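Local coordinates for mandelate racemase/muconate lactonizing enzyme-like protein (PDB 3RCY) that probably acts as a magnesium-dependent enzyme of the mandelate racemase and muconate lactonizing enzyme family, whose members abstract a proton next to a substrate carboxylate, at residues Ala217-Leu222 and Leu232-Pro237; Leu206-His211 and Gln224-Tyr229; Ala164-Pro169 and Met334-Glu339. All blocks are in the same frame, centred on the assembly; numbering follows the deposited sequence.

Interaction 1 of 3, residues Ala217-Leu222 and Leu232-Pro237; sequences AGAIRL and LWYEEP. With MG (magnesium ion), chain I.
Tyr234 reaches from its strand into the flank of helix 216-226 and fastens itself to the backbone there, its OH donating to Ala219 O over 2.6 Å. The hydroxyl arrives in the plane of the carbonyl, on a lone pair, with a C=O...donor angle of 114°, and the acceptor in turn lies at the edge of the phenol ring. With CG anti to the backbone N (chi1 -173°), the ring is carried toward the helix, and the bond fixes its far end there. This is the tight part of the contact. Ala219 CB fits beside Pro237, 3.8 Å from Pro237 CB and 3.5 Å from Pro237 O, a buried carbonyl oxygen that has no polar partner in the model. Pro237 CB in turn lies over one face of the tyrosine ring, toward its rim, so that proline, ring and alanine interlock; Val249 of helix 243-252 touches all three. The packing illustrates how a beta-alpha-beta unit of the enolase-type barrel is closed: helix 216-226 leads into strand 233-235, and an aromatic residue on the outer side of that strand grips the helix that has just preceded it. Leu222 CD2 comes obliquely against the same hydroxyl, 3.7 Å from Tyr234 OH, and covers less of the tyrosine. On the other side of the strand the residues are still buried, but the packing gives way to a hydrated metal ion. Glu235, next in sequence, points into the barrel, where its OE2 binds magnesium at 2.2 Å. Four waters and Glu261 complete the metal's shell. One of those waters donates to Glu236 OE1 at 2.7 Å, and Trp233 NE1 makes a weak bond to Glu235 OE1, the oxygen that also takes a salt bridge from Lys166 and a hydrogen bond from Gln282.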
loop_
_atom_site.group_PDB
_atom_site.type_symbol
_atom_site.label_atom_id
_atom_site.label_comp_id
_atom_site.label_asym_id
_atom_site.label_seq_id
_atom_site.Cartn_x
_atom_site.Cartn_y
_atom_site.Cartn_z
ATOM N N ALA A 217 7.194 8.710 -19.183
ATOM C CA ALA A 217 8.585 9.156 -19.188
ATOM C C ALA A 217 8.740 10.518 -19.871
ATOM O O ALA A 217 9.388 11.428 -19.337
ATOM C CB ALA A 217 9.449 8.119 -19.888
ATOM N N GLY A 218 8.137 10.642 -21.051
ATOM C CA GLY A 218 8.177 11.871 -21.836
ATOM C C GLY A 218 7.501 13.039 -21.154
ATOM O O GLY A 218 8.034 14.154 -21.161
ATOM N N ALA A 219 6.340 12.779 -20.554
ATOM C CA ALA A 219 5.573 13.803 -19.842
ATOM C C ALA A 219 6.328 14.345 -18.637
ATOM O O ALA A 219 6.234 15.533 -18.321
ATOM C CB ALA A 219 4.221 13.255 -19.403
ATOM N N ILE A 220 7.068 13.465 -17.966
ATOM C CA ILE A 220 7.900 13.857 -16.826
ATOM C C ILE A 220 9.104 14.705 -17.264
ATOM O O ILE A 220 9.394 15.727 -16.643
ATOM C CB ILE A 220 8.318 12.630 -15.974
ATOM C CG1 ILE A 220 7.070 12.017 -15.306
ATOM C CG2 ILE A 220 9.368 13.018 -14.903
ATOM C CD1 ILE A 220 7.251 10.579 -14.816
ATOM N N ARG A 221 9.785 14.302 -18.338
ATOM C CA ARG A 221 10.904 15.099 -18.859
ATOM C C ARG A 221 10.462 16.500 -19.308
ATOM O O ARG A 221 11.149 17.485 -19.039
ATOM C CB ARG A 221 11.620 14.376 -19.992
ATOM C CG ARG A 221 12.358 13.113 -19.547
ATOM C CD ARG A 221 13.265 12.583 -20.654
ATOM N NE ARG A 221 14.145 13.626 -21.175
ATOM C CZ ARG A 221 14.224 13.997 -22.451
ATOM N NH1 ARG A 221 13.492 13.389 -23.390
ATOM N NH2 ARG A 221 15.060 14.968 -22.788
ATOM N N LEU A 222 9.313 16.587 -19.976
ATOM C CA LEU A 222 8.801 17.890 -20.417
ATOM C C LEU A 222 8.314 18.716 -19.230
ATOM O O LEU A 222 8.617 19.913 -19.119
ATOM C CB LEU A 222 7.689 17.737 -21.464
ATOM C CG LEU A 222 6.976 19.035 -21.874
ATOM C CD1 LEU A 222 7.895 19.932 -22.686
ATOM C CD2 LEU A 222 5.719 18.724 -22.661
ATOM N N LEU A 232 0.146 27.082 -13.985
ATOM C CA LEU A 232 -0.950 26.747 -13.075
ATOM C C LEU A 232 -1.381 25.283 -13.220
ATOM O O LEU A 232 -1.724 24.637 -12.234
ATOM C CB LEU A 232 -2.134 27.706 -13.262
ATOM C CG LEU A 232 -3.337 27.567 -12.312
ATOM C CD1 LEU A 232 -4.049 28.878 -12.162
ATOM C CD2 LEU A 232 -4.330 26.498 -12.806
ATOM N N TRP A 233 -1.384 24.774 -14.451
ATOM C CA TRP A 233 -1.644 23.354 -14.670
ATOM C C TRP A 233 -0.901 22.787 -15.876
ATOM O O TRP A 233 -0.425 23.529 -16.731
ATOM C CB TRP A 233 -3.154 23.013 -14.724
ATOM C CG TRP A 233 -3.918 23.349 -16.006
ATOM C CD1 TRP A 233 -3.574 23.030 -17.299
ATOM C CD2 TRP A 233 -5.193 24.007 -16.087
ATOM N NE1 TRP A 233 -4.546 23.479 -18.175
ATOM C CE2 TRP A 233 -5.548 24.077 -17.455
ATOM C CE3 TRP A 233 -6.065 24.553 -15.134
ATOM C CZ2 TRP A 233 -6.736 24.679 -17.892
ATOM C CZ3 TRP A 233 -7.251 25.153 -15.573
ATOM C CH2 TRP A 233 -7.570 25.206 -16.940
ATOM N N TYR A 234 -0.829 21.461 -15.891
ATOM C CA TYR A 234 -0.224 20.660 -16.932
ATOM C C TYR A 234 -1.368 19.761 -17.382
ATOM O O TYR A 234 -1.784 18.852 -16.652
ATOM C CB TYR A 234 0.923 19.844 -16.316
ATOM C CG TYR A 234 1.822 19.050 -17.242
ATOM C CD1 TYR A 234 1.821 19.247 -18.635
ATOM C CD2 TYR A 234 2.720 18.119 -16.710
ATOM C CE1 TYR A 234 2.671 18.524 -19.455
ATOM C CE2 TYR A 234 3.567 17.387 -17.518
ATOM C CZ TYR A 234 3.548 17.597 -18.890
ATOM O OH TYR A 234 4.406 16.876 -19.682
ATOM N N GLU A 235 -1.896 20.041 -18.571
ATOM C CA GLU A 235 -3.116 19.395 -19.048
ATOM C C GLU A 235 -2.831 18.102 -19.807
ATOM O O GLU A 235 -1.876 18.030 -20.573
ATOM C CB GLU A 235 -3.885 20.365 -19.946
ATOM C CG GLU A 235 -5.257 19.879 -20.392
ATOM C CD GLU A 235 -6.145 21.025 -20.867
ATOM O OE1 GLU A 235 -5.899 22.183 -20.465
ATOM O OE2 GLU A 235 -7.098 20.758 -21.628
ATOM N N GLU A 236 -3.649 17.079 -19.589
ATOM C CA GLU A 236 -3.528 15.818 -20.346
ATOM C C GLU A 236 -2.067 15.466 -20.696
ATOM O O GLU A 236 -1.701 15.413 -21.867
ATOM C CB GLU A 236 -4.355 15.895 -21.635
ATOM C CG GLU A 236 -5.869 15.925 -21.421
ATOM C CD GLU A 236 -6.611 15.355 -22.620
ATOM O OE1 GLU A 236 -6.462 15.917 -23.732
ATOM O OE2 GLU A 236 -7.325 14.333 -22.453
ATOM N N PRO A 237 -1.218 15.239 -19.683
ATOM C CA PRO A 237 0.194 14.984 -20.032
ATOM C C PRO A 237 0.414 13.661 -20.787
ATOM O O PRO A 237 1.421 13.505 -21.493
ATOM C CB PRO A 237 0.890 14.943 -18.667
ATOM C CG PRO A 237 -0.215 14.645 -17.676
ATOM C CD PRO A 237 -1.431 15.315 -18.226
HETATM MG MG MG I . -7.314 20.337 -23.785
HETATM O O HOH W 1 -5.845 18.556 -24.038
HETATM O O HOH W 2 -5.491 21.555 -24.200
HETATM O O HOH W 3 -8.642 22.199 -24.299
HETATM O O HOH W 4 -7.572 19.638 -25.962
#

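Interaction 2 of 3, residues Leu206-His211 and Gln224-Tyr229; sequences LLFGTH and QAIEPY
Ile226 lays its terminal methyl over the ring of Phe208, and this one CH-pi contact carries most of the meeting between strand 205-208 and the end of helix 216-226. Ile226 CD1 stands 3.6 Å from the centroid of the Phe208 ring and only 16° off the ring normal. It comes down over the face, somewhat nearer the root of the ring than its far end: Phe208 CG is 3.5 Å and Phe208 CZ 4.2 Å from Ile226 CD1. Two torsions bring the groups together. In phenylalanine CG is anti to the backbone N (chi1 -158°), which sends the ring outward from the strand, while isoleucine holds CG1 between its backbone N and carbonyl carbon (chi1 62°), directing the CD1 branch at the ring. An alanine here in place of Phe208 removes the ring, which would probably leave Ile226 CD1 without the face it rests on and open a gap also bordered by Ser189 and Pro169. The second pair is looser and of a different kind. Leu206 lies alongside the turn that follows the helix, its CD2 being 4.3 Å from Tyr229 CB and 4.1 Å from Tyr229 O. There the tyrosine offers its CB and its backbone carbonyl, not its ring, which leads off toward Cys193 and Arg194 of helix 183-200; the carbonyl oxygen accepts from Arg197. A backbone bond from Tyr229 N to Ile226 O, 3.2 Å long, ties the two helix-side partners together through the 3-10 turn. Leu206 and Phe208, two apart on a strand, both face the helix, the arrangement that lines the hydrophobic layer between sheet and outer helices in a beta/alpha barrel.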
loop_
_atom_site.group_PDB
_atom_site.type_symbol
_atom_site.label_atom_id
_atom_site.label_comp_id
_atom_site.label_asym_id
_atom_site.label_seq_id
_atom_site.Cartn_x
_atom_site.Cartn_y
_atom_site.Cartn_z
ATOM N N LEU A 206 -0.242 30.823 -16.447
ATOM C CA LEU A 206 0.078 30.047 -17.637
ATOM C C LEU A 206 -0.569 28.674 -17.511
ATOM O O LEU A 206 -0.365 27.968 -16.516
ATOM C CB LEU A 206 1.596 29.893 -17.774
ATOM C CG LEU A 206 2.446 30.946 -18.493
ATOM C CD1 LEU A 206 2.137 32.365 -18.051
ATOM C CD2 LEU A 206 3.936 30.617 -18.299
ATOM N N LEU A 207 -1.361 28.306 -18.513
ATOM C CA LEU A 207 -1.984 26.989 -18.553
ATOM C C LEU A 207 -1.310 26.201 -19.667
ATOM O O LEU A 207 -1.403 26.575 -20.838
ATOM C CB LEU A 207 -3.494 27.106 -18.799
ATOM C CG LEU A 207 -4.243 28.126 -17.924
ATOM C CD1 LEU A 207 -5.641 28.339 -18.438
ATOM C CD2 LEU A 207 -4.286 27.700 -16.455
ATOM N N PHE A 208 -0.602 25.138 -19.294
ATOM C CA PHE A 208 0.139 24.354 -20.268
ATOM C C PHE A 208 -0.777 23.281 -20.838
ATOM O O PHE A 208 -1.016 22.234 -20.209
ATOM C CB PHE A 208 1.412 23.760 -19.659
ATOM C CG PHE A 208 2.437 23.405 -20.681
ATOM C CD1 PHE A 208 3.298 24.374 -21.186
ATOM C CD2 PHE A 208 2.522 22.108 -21.172
ATOM C CE1 PHE A 208 4.244 24.057 -22.158
ATOM C CE2 PHE A 208 3.466 21.777 -22.146
ATOM C CZ PHE A 208 4.327 22.756 -22.639
ATOM N N GLY A 209 -1.307 23.571 -22.024
ATOM C CA GLY A 209 -2.464 22.857 -22.556
ATOM C C GLY A 209 -2.139 21.676 -23.441
ATOM O O GLY A 209 -2.650 21.581 -24.551
ATOM N N THR A 210 -1.301 20.768 -22.939
ATOM C CA THR A 210 -0.910 19.556 -23.682
ATOM C C THR A 210 -2.120 18.686 -24.080
ATOM O O THR A 210 -3.202 18.806 -23.498
ATOM C CB THR A 210 0.161 18.731 -22.908
ATOM O OG1 THR A 210 0.214 19.176 -21.542
ATOM C CG2 THR A 210 1.523 18.953 -23.509
ATOM N N HIS A 211 -1.924 17.831 -25.080
ATOM C CA HIS A 211 -2.997 17.053 -25.697
ATOM C C HIS A 211 -2.780 15.535 -25.595
ATOM O O HIS A 211 -3.118 14.790 -26.514
ATOM C CB HIS A 211 -3.135 17.467 -27.172
ATOM C CG HIS A 211 -3.754 18.820 -27.364
ATOM N ND1 HIS A 211 -3.037 19.992 -27.244
ATOM C CD2 HIS A 211 -5.020 19.185 -27.672
ATOM C CE1 HIS A 211 -3.837 21.021 -27.468
ATOM N NE2 HIS A 211 -5.046 20.558 -27.732
ATOM N N GLN A 224 9.211 18.629 -16.008
ATOM C CA GLN A 224 10.266 19.166 -15.157
ATOM C C GLN A 224 10.942 20.411 -15.760
ATOM O O GLN A 224 11.343 21.317 -15.029
ATOM C CB GLN A 224 11.284 18.077 -14.768
ATOM C CG GLN A 224 12.240 17.637 -15.869
ATOM C CD GLN A 224 13.087 16.442 -15.448
ATOM O OE1 GLN A 224 14.268 16.587 -15.121
ATOM N NE2 GLN A 224 12.477 15.260 -15.434
ATOM N N ALA A 225 11.020 20.458 -17.092
ATOM C CA ALA A 225 11.635 21.574 -17.814
ATOM C C ALA A 225 10.855 22.887 -17.696
ATOM O O ALA A 225 11.447 23.961 -17.701
ATOM C CB ALA A 225 11.835 21.207 -19.284
ATOM N N ILE A 226 9.534 22.796 -17.580
ATOM C CA ILE A 226 8.688 23.991 -17.549
ATOM C C ILE A 226 8.300 24.414 -16.122
ATOM O O ILE A 226 7.704 25.472 -15.929
ATOM C CB ILE A 226 7.425 23.837 -18.458
ATOM C CG1 ILE A 226 6.535 22.680 -17.983
ATOM C CG2 ILE A 226 7.838 23.647 -19.930
ATOM C CD1 ILE A 226 5.094 22.716 -18.520
ATOM N N GLU A 227 8.651 23.591 -15.132
ATOM C CA GLU A 227 8.451 23.932 -13.705
ATOM C C GLU A 227 8.869 25.356 -13.280
ATOM O O GLU A 227 8.130 25.996 -12.535
ATOM C CB GLU A 227 9.118 22.901 -12.786
ATOM C CG GLU A 227 8.277 21.650 -12.596
ATOM C CD GLU A 227 9.021 20.513 -11.923
ATOM O OE1 GLU A 227 10.106 20.730 -11.335
ATOM O OE2 GLU A 227 8.487 19.390 -11.964
ATOM N N PRO A 228 10.043 25.851 -13.742
ATOM C CA PRO A 228 10.487 27.179 -13.276
ATOM C C PRO A 228 9.557 28.354 -13.619
ATOM O O PRO A 228 9.712 29.432 -13.046
ATOM C CB PRO A 228 11.845 27.364 -13.974
ATOM C CG PRO A 228 12.306 25.972 -14.268
ATOM C CD PRO A 228 11.053 25.228 -14.618
ATOM N N TYR A 229 8.601 28.148 -14.524
ATOM C CA TYR A 229 7.729 29.241 -14.967
ATOM C C TYR A 229 6.404 29.252 -14.224
ATOM O O TYR A 229 5.510 30.054 -14.531
ATOM C CB TYR A 229 7.586 29.227 -16.500
ATOM C CG TYR A 229 8.962 29.267 -17.093
ATOM C CD1 TYR A 229 9.666 30.474 -17.181
ATOM C CD2 TYR A 229 9.614 28.089 -17.454
ATOM C CE1 TYR A 229 10.972 30.504 -17.670
ATOM C CE2 TYR A 229 10.906 28.112 -17.946
ATOM C CZ TYR A 229 11.576 29.320 -18.050
ATOM O OH TYR A 229 12.860 29.326 -18.530
#

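Interaction 3 of 3, residues Ala164-Pro169 and Met334-Glu339; sequences AVKFDP and MCESIE
Lys166 and Glu336 meet inside the barrel of the enolase-type C-terminal domain, on strands 164-167 and 335-336, which both pair with strand 126-131 lying between them. Their salt bridge, Lys166 NZ to Glu336 OE2 at 3.1 Å, therefore spans an intervening strand. The two side chains cross at about a right angle. The ammonium nitrogen reaches OE2 from above the carboxylate plane, 58° out of it. Further partners of the nitrogen form the next layer: Tyr129 OH and Glu235 OE1 also bond to NZ, and Tyr131 offers its ring in a cation-pi contact. Tyr129 and Tyr131 belong to the strand in the middle, so the strand between the two partners also supplies groups that probably help to hold the lysine nitrogen in place. The lysine chain starts with CG anti to its backbone N (chi1 -169°) and then bends at chi3 (93°), bringing NZ toward the metal site; the nearest atom of its side chain is about 4 Å from the magnesium ion. Two residues earlier on each segment, toward the end remote from the metal, the contact becomes apolar. Met334 folds so that both SD and CE bear on the methyl of Ala164, Met334 SD at 3.8 Å and Met334 CE at 3.9 Å from Ala164 CB, and Leu207 of the adjoining strand touches both residues. Farther out, the glutamate is itself positioned: its chain is extended beyond CG, His311 packs against it, and its second oxygen, Glu336 OE1, which stays 3.7 Å from Lys166 NZ, accepts a hydrogen bond from the backbone N of Leu312.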
loop_
_atom_site.group_PDB
_atom_site.type_symbol
_atom_site.label_atom_id
_atom_site.label_comp_id
_atom_site.label_asym_id
_atom_site.label_seq_id
_atom_site.Cartn_x
_atom_site.Cartn_y
_atom_site.Cartn_z
ATOM N N ALA A 164 -5.756 34.206 -17.151
ATOM C CA ALA A 164 -5.098 32.940 -17.458
ATOM C C ALA A 164 -5.169 32.699 -18.957
ATOM O O ALA A 164 -6.168 33.049 -19.605
ATOM C CB ALA A 164 -5.746 31.772 -16.679
ATOM N N VAL A 165 -4.097 32.130 -19.503
ATOM C CA VAL A 165 -3.998 31.859 -20.934
ATOM C C VAL A 165 -3.434 30.470 -21.168
ATOM O O VAL A 165 -2.568 30.015 -20.418
ATOM C CB VAL A 165 -3.143 32.918 -21.686
ATOM C CG1 VAL A 165 -3.790 34.297 -21.601
ATOM C CG2 VAL A 165 -1.695 32.970 -21.170
ATOM N N LYS A 166 -3.928 29.809 -22.220
ATOM C CA LYS A 166 -3.546 28.430 -22.531
ATOM C C LYS A 166 -2.880 28.312 -23.900
ATOM O O LYS A 166 -3.198 29.065 -24.828
ATOM C CB LYS A 166 -4.766 27.503 -22.445
ATOM C CG LYS A 166 -4.409 26.007 -22.487
ATOM C CD LYS A 166 -5.483 25.156 -21.819
ATOM C CE LYS A 166 -6.518 24.655 -22.826
ATOM N NZ LYS A 166 -7.524 23.791 -22.134
ATOM N N PHE A 167 -1.946 27.368 -23.998
ATOM C CA PHE A 167 -1.135 27.152 -25.197
ATOM C C PHE A 167 -0.499 25.765 -25.119
ATOM O O PHE A 167 -0.250 25.250 -24.017
ATOM C CB PHE A 167 -0.047 28.239 -25.317
ATOM C CG PHE A 167 0.788 28.406 -24.068
ATOM C CD1 PHE A 167 0.326 29.182 -22.996
ATOM C CD2 PHE A 167 2.019 27.763 -23.950
ATOM C CE1 PHE A 167 1.085 29.311 -21.826
ATOM C CE2 PHE A 167 2.788 27.888 -22.799
ATOM C CZ PHE A 167 2.323 28.664 -21.730
ATOM N N ASP A 168 -0.259 25.161 -26.281
ATOM C CA ASP A 168 0.437 23.881 -26.375
ATOM C C ASP A 168 1.488 23.944 -27.475
ATOM O O ASP A 168 1.166 23.807 -28.656
ATOM C CB ASP A 168 -0.534 22.721 -26.657
ATOM C CG ASP A 168 0.175 21.354 -26.741
ATOM O OD1 ASP A 168 1.407 21.270 -26.533
ATOM O OD2 ASP A 168 -0.514 20.347 -27.008
ATOM N N PRO A 169 2.750 24.148 -27.087
ATOM C CA PRO A 169 3.857 24.216 -28.027
ATOM C C PRO A 169 4.622 22.892 -28.143
ATOM O O PRO A 169 5.666 22.844 -28.806
ATOM C CB PRO A 169 4.761 25.265 -27.382
ATOM C CG PRO A 169 4.539 25.075 -25.896
ATOM C CD PRO A 169 3.181 24.447 -25.709
ATOM N N MET A 334 -11.965 27.739 -13.205
ATOM C CA MET A 334 -12.194 28.669 -14.311
ATOM C C MET A 334 -12.930 27.978 -15.467
ATOM O O MET A 334 -12.981 26.745 -15.517
ATOM C CB MET A 334 -10.866 29.282 -14.792
ATOM C CG MET A 334 -9.807 28.261 -15.232
ATOM S SD MET A 334 -8.231 29.021 -15.693
ATOM C CE MET A 334 -7.506 29.401 -14.096
ATOM N N CYS A 335 -13.507 28.771 -16.373
ATOM C CA CYS A 335 -14.216 28.242 -17.544
ATOM C C CYS A 335 -13.496 28.584 -18.833
ATOM O O CYS A 335 -13.310 29.761 -19.156
ATOM C CB CYS A 335 -15.649 28.785 -17.618
ATOM S SG CYS A 335 -16.806 27.905 -16.579
ATOM N N GLU A 336 -13.102 27.553 -19.574
ATOM C CA GLU A 336 -12.561 27.718 -20.927
ATOM C C GLU A 336 -13.589 28.444 -21.793
ATOM O O GLU A 336 -14.773 28.147 -21.720
ATOM C CB GLU A 336 -12.242 26.338 -21.520
ATOM C CG GLU A 336 -11.376 26.349 -22.774
ATOM C CD GLU A 336 -10.748 24.982 -23.072
ATOM O OE1 GLU A 336 -11.219 23.959 -22.524
ATOM O OE2 GLU A 336 -9.773 24.930 -23.859
ATOM N N SER A 337 -13.122 29.390 -22.606
ATOM C CA SER A 337 -13.993 30.198 -23.452
ATOM C C SER A 337 -13.359 30.457 -24.820
ATOM O O SER A 337 -12.129 30.472 -24.965
ATOM C CB SER A 337 -14.333 31.528 -22.760
ATOM O OG SER A 337 -14.822 31.311 -21.439
ATOM N N ILE A 338 -14.210 30.644 -25.823
ATOM C CA ILE A 338 -13.762 30.919 -27.184
ATOM C C ILE A 338 -14.531 32.129 -27.702
ATOM O O ILE A 338 -15.769 32.106 -27.801
ATOM C CB ILE A 338 -13.973 29.706 -28.140
ATOM C CG1 ILE A 338 -13.356 28.425 -27.553
ATOM C CG2 ILE A 338 -13.383 30.018 -29.535
ATOM C CD1 ILE A 338 -13.642 27.149 -28.365
ATOM N N GLU A 339 -13.797 33.193 -28.010
ATOM C CA GLU A 339 -14.411 34.425 -28.483
ATOM C C GLU A 339 -14.298 34.531 -30.001
ATOM O O GLU A 339 -13.225 34.828 -30.522
ATOM C CB GLU A 339 -13.750 35.629 -27.811
ATOM C CG GLU A 339 -14.577 36.902 -27.824
ATOM C CD GLU A 339 -13.756 38.148 -27.492
ATOM O OE1 GLU A 339 -12.604 38.003 -27.014
ATOM O OE2 GLU A 339 -14.264 39.273 -27.718
#

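In the fold
All three contacts belong to the barrel domain. Interactions 1 and 2 join the same beta-alpha-beta unit, using the body of helix 216-226 and then its end with the 3-10 turn after it against the neighbouring strands 233-235 and 205-208, with centres 7 Å apart and segments alternating along the chain. Interaction 3 lies with its centre about 13 Å from that of interaction 2 and 17 Å from that of interaction 1; its segments, 165 residues apart, enclose the other two. Interactions 1 and 2 pack the helix against the outside of the sheet, while interaction 3, and Glu235 of interaction 1, lie on its inside, joined by the Glu235-Lys166 salt bridge.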